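Local atomic coordinates of beta-gamma-crystallin (Geodia cydonium, PDB entry 4IAU), a protein that is of unknown function but belongs to the beta/gamma-crystallin family and binds calcium, its chain built of Greek key strand motifs. Residues S2-S11 against D28-W39. Numbering follows the deposited sequence.
Sequences STAKVTLVTS and DFARVRVTKGMW. With GOL (glycerol), chain F.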
# COMPACT_ATOMS: atom_id res chain seq x y z
N SER A 2 15.32 1.74 -12.25
CA SER A 2 14.26 1.31 -11.38
C SER A 2 13.75 2.50 -10.60
O SER A 2 14.56 3.31 -10.15
CB SER A 2 14.73 0.26 -10.35
OG SER A 2 15.82 0.82 -9.62
N THR A 3 12.46 2.54 -10.41
CA THR A 3 11.81 3.58 -9.65
C THR A 3 11.60 3.25 -8.16
O THR A 3 11.52 4.17 -7.30
CB THR A 3 10.45 3.92 -10.31
OG1 THR A 3 10.74 4.21 -11.69
CG2 THR A 3 10.05 5.22 -9.72
N ALA A 4 11.51 2.01 -7.81
CA ALA A 4 11.48 1.54 -6.41
C ALA A 4 12.47 0.40 -6.29
O ALA A 4 12.61 -0.41 -7.20
CB ALA A 4 10.08 1.10 -6.03
N LYS A 5 13.14 0.33 -5.13
CA LYS A 5 14.17 -0.69 -4.94
C LYS A 5 14.33 -0.99 -3.47
O LYS A 5 14.36 -0.06 -2.64
CB LYS A 5 15.47 -0.25 -5.60
CG LYS A 5 16.47 -1.35 -5.81
CD LYS A 5 17.70 -0.83 -6.58
CE LYS A 5 18.65 -1.98 -6.84
NZ LYS A 5 19.86 -1.41 -7.57
N VAL A 6 14.46 -2.25 -3.13
CA VAL A 6 14.70 -2.69 -1.77
C VAL A 6 15.73 -3.83 -1.79
O VAL A 6 15.68 -4.69 -2.64
CB VAL A 6 13.39 -3.08 -1.05
CG1 VAL A 6 12.69 -4.24 -1.76
CG2 VAL A 6 13.64 -3.40 0.41
N THR A 7 16.60 -3.81 -0.80
CA THR A 7 17.52 -4.88 -0.54
C THR A 7 17.01 -5.68 0.66
O THR A 7 16.65 -5.11 1.69
CB THR A 7 18.92 -4.35 -0.18
OG1 THR A 7 19.45 -3.64 -1.30
CG2 THR A 7 19.89 -5.48 0.22
N LEU A 8 16.99 -7.01 0.51
CA LEU A 8 16.60 -7.92 1.56
C LEU A 8 17.72 -8.91 1.78
O LEU A 8 18.40 -9.34 0.86
CB LEU A 8 15.30 -8.68 1.23
CG LEU A 8 14.05 -7.80 1.13
CD1 LEU A 8 12.90 -8.57 0.55
CD2 LEU A 8 13.72 -7.25 2.47
N VAL A 9 17.96 -9.25 3.06
CA VAL A 9 19.07 -10.11 3.45
C VAL A 9 18.54 -11.22 4.35
O VAL A 9 17.74 -11.00 5.26
CB VAL A 9 20.16 -9.30 4.18
CG1 VAL A 9 21.39 -10.17 4.41
CG2 VAL A 9 20.54 -8.05 3.42
N THR A 10 18.98 -12.46 4.08
CA THR A 10 18.63 -13.61 4.87
C THR A 10 19.41 -13.62 6.17
O THR A 10 20.45 -12.99 6.30
CB THR A 10 18.87 -14.93 4.11
OG1 THR A 10 20.26 -15.08 4.01
CG2 THR A 10 18.21 -14.94 2.77
N SER A 11 18.97 -14.47 7.11
CA SER A 11 19.71 -14.62 8.36
C SER A 11 21.11 -15.15 8.08
O SER A 11 22.01 -14.92 8.86
CB SER A 11 18.97 -15.56 9.30
OG SER A 11 18.85 -16.85 8.76
N ASP A 28 13.38 -16.91 2.88
CA ASP A 28 13.07 -16.25 4.14
C ASP A 28 14.07 -15.13 4.36
O ASP A 28 15.28 -15.38 4.53
CB ASP A 28 13.12 -17.20 5.30
CG ASP A 28 12.01 -18.23 5.34
OD1 ASP A 28 11.04 -18.13 4.61
OD2 ASP A 28 12.14 -19.16 6.16
N PHE A 29 13.61 -13.88 4.37
CA PHE A 29 14.44 -12.73 4.62
C PHE A 29 14.29 -12.22 6.04
O PHE A 29 13.17 -12.30 6.62
CB PHE A 29 14.15 -11.64 3.60
CG PHE A 29 14.55 -11.97 2.17
CD1 PHE A 29 15.90 -12.02 1.83
CD2 PHE A 29 13.63 -12.20 1.17
CE1 PHE A 29 16.30 -12.30 0.54
CE2 PHE A 29 14.03 -12.43 -0.10
CZ PHE A 29 15.36 -12.49 -0.44
N ALA A 30 15.36 -11.69 6.58
CA ALA A 30 15.41 -11.23 7.97
C ALA A 30 15.71 -9.73 8.10
O ALA A 30 15.34 -9.16 9.14
CB ALA A 30 16.45 -12.02 8.73
N ARG A 31 16.41 -9.12 7.17
CA ARG A 31 16.82 -7.71 7.27
C ARG A 31 16.50 -7.02 5.96
O ARG A 31 16.38 -7.64 4.90
CB ARG A 31 18.31 -7.57 7.63
CG ARG A 31 18.62 -8.12 9.00
CD ARG A 31 20.02 -7.71 9.53
NE ARG A 31 21.02 -8.27 8.77
CZ ARG A 31 22.26 -7.82 8.63
NH1 ARG A 31 22.69 -6.68 9.14
NH2 ARG A 31 23.02 -8.55 7.85
N VAL A 32 16.36 -5.70 6.06
CA VAL A 32 15.83 -4.89 4.95
C VAL A 32 16.52 -3.54 4.90
O VAL A 32 16.82 -2.93 5.94
CB VAL A 32 14.31 -4.71 5.15
CG1 VAL A 32 13.96 -4.02 6.47
CG2 VAL A 32 13.67 -3.97 3.95
N ARG A 33 16.66 -3.02 3.69
CA ARG A 33 16.99 -1.63 3.44
C ARG A 33 16.27 -1.18 2.16
O ARG A 33 16.63 -1.60 1.08
CB ARG A 33 18.48 -1.38 3.28
CG ARG A 33 18.84 0.07 3.06
CD ARG A 33 20.31 0.25 2.88
NE ARG A 33 20.63 1.58 2.39
CZ ARG A 33 21.85 1.98 2.08
NH1 ARG A 33 22.87 1.15 2.26
NH2 ARG A 33 21.97 3.20 1.57
N VAL A 34 15.25 -0.32 2.33
CA VAL A 34 14.63 0.32 1.18
C VAL A 34 15.58 1.40 0.66
O VAL A 34 15.94 2.32 1.41
CB VAL A 34 13.28 0.96 1.54
CG1 VAL A 34 12.77 1.77 0.37
CG2 VAL A 34 12.28 -0.10 1.93
N THR A 35 16.02 1.28 -0.58
CA THR A 35 16.95 2.26 -1.16
C THR A 35 16.23 3.26 -2.07
O THR A 35 16.74 4.38 -2.20
CB THR A 35 18.07 1.55 -1.88
OG1 THR A 35 17.54 0.75 -2.92
CG2 THR A 35 18.89 0.72 -0.89
N LYS A 36 15.08 2.91 -2.63
CA LYS A 36 14.29 3.84 -3.43
C LYS A 36 12.82 3.53 -3.22
O LYS A 36 12.38 2.39 -3.32
CB LYS A 36 14.57 3.74 -4.93
CG LYS A 36 15.99 3.95 -5.36
CD LYS A 36 16.10 3.74 -6.91
CE LYS A 36 17.49 3.85 -7.36
NZ LYS A 36 17.43 3.48 -8.82
N GLY A 37 12.04 4.57 -2.97
CA GLY A 37 10.60 4.46 -2.93
C GLY A 37 10.09 4.13 -1.54
O GLY A 37 10.67 4.48 -0.52
N MSE A 38 8.92 3.48 -1.50
CA MSE A 38 8.25 3.09 -0.28
C MSE A 38 7.70 1.67 -0.50
O MSE A 38 7.14 1.41 -1.56
CB MSE A 38 7.10 4.02 0.05
CG MSE A 38 7.54 5.41 0.40
SE MSE A 38 6.00 6.49 0.97
CE MSE A 38 4.76 5.04 1.18
N TRP A 39 7.88 0.80 0.47
CA TRP A 39 7.50 -0.57 0.33
C TRP A 39 6.65 -1.04 1.51
O TRP A 39 6.83 -0.58 2.63
CB TRP A 39 8.74 -1.48 0.23
CG TRP A 39 9.51 -1.30 -1.03
CD1 TRP A 39 10.29 -0.23 -1.37
CD2 TRP A 39 9.57 -2.19 -2.14
NE1 TRP A 39 10.85 -0.42 -2.62
CE2 TRP A 39 10.42 -1.62 -3.11
CE3 TRP A 39 9.02 -3.47 -2.39
CZ2 TRP A 39 10.71 -2.27 -4.33
CZ3 TRP A 39 9.29 -4.12 -3.60
CH2 TRP A 39 10.14 -3.49 -4.55
C1 GOL F . 19.59 -0.12 -10.23
O1 GOL F . 18.21 -0.62 -10.27
C2 GOL F . 19.38 1.36 -10.26
O2 GOL F . 17.96 1.40 -10.08
C3 GOL F . 20.12 2.24 -9.29
O3 GOL F . 19.95 1.94 -7.85
O HOH W 1 18.57 -1.73 -3.19
O HOH W 2 21.75 -11.10 7.87
O HOH W 3 16.43 -15.64 6.95
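Val6 and Trp39 meet beside strands 5-9 and 31-36, the two central strands of a four-stranded antiparallel sheet in a beta/gamma-crystallin Greek key domain; from 31-36 the chain passes through Gly37 into strand 38-42 of the other sheet. From Val6 CB, which already lies 3.9 Å from Trp39 CE2, the two branches part. CG1, set between the backbone N and the carbonyl carbon (chi1 61°), stands over the centre of the six-membered indole ring, 3.5 Å from its centroid, a CH-pi contact. Val6 CG2 turns to the strand beside it and reaches Val32 CG2 at 3.6 Å. The indole edge is occupied too: Trp39 NE1 donates in the ring plane to Lys36 O at 3.3 Å, and the same oxygen takes Lys5 N at 2.8 Å. Farther along, Leu8 CB covers one face of Phe29, 3.6 Å from the ring centroid. Two classic beta bulges, Thr35-Lys36 opposite Lys5 and Ala30-Arg31 opposite Val9, bracket the regular pairing. A leucine in place of Trp39 would probably leave Lys36 O with one donor fewer and Val6 CG1 without its aromatic floor. Val6, Leu8 and Val32 thus give the pair an apolar core side, while Thr7 OG1, also hydrogen-bonded to Asp17, shares a water with Thr35 OG1 on a face suited to solvent.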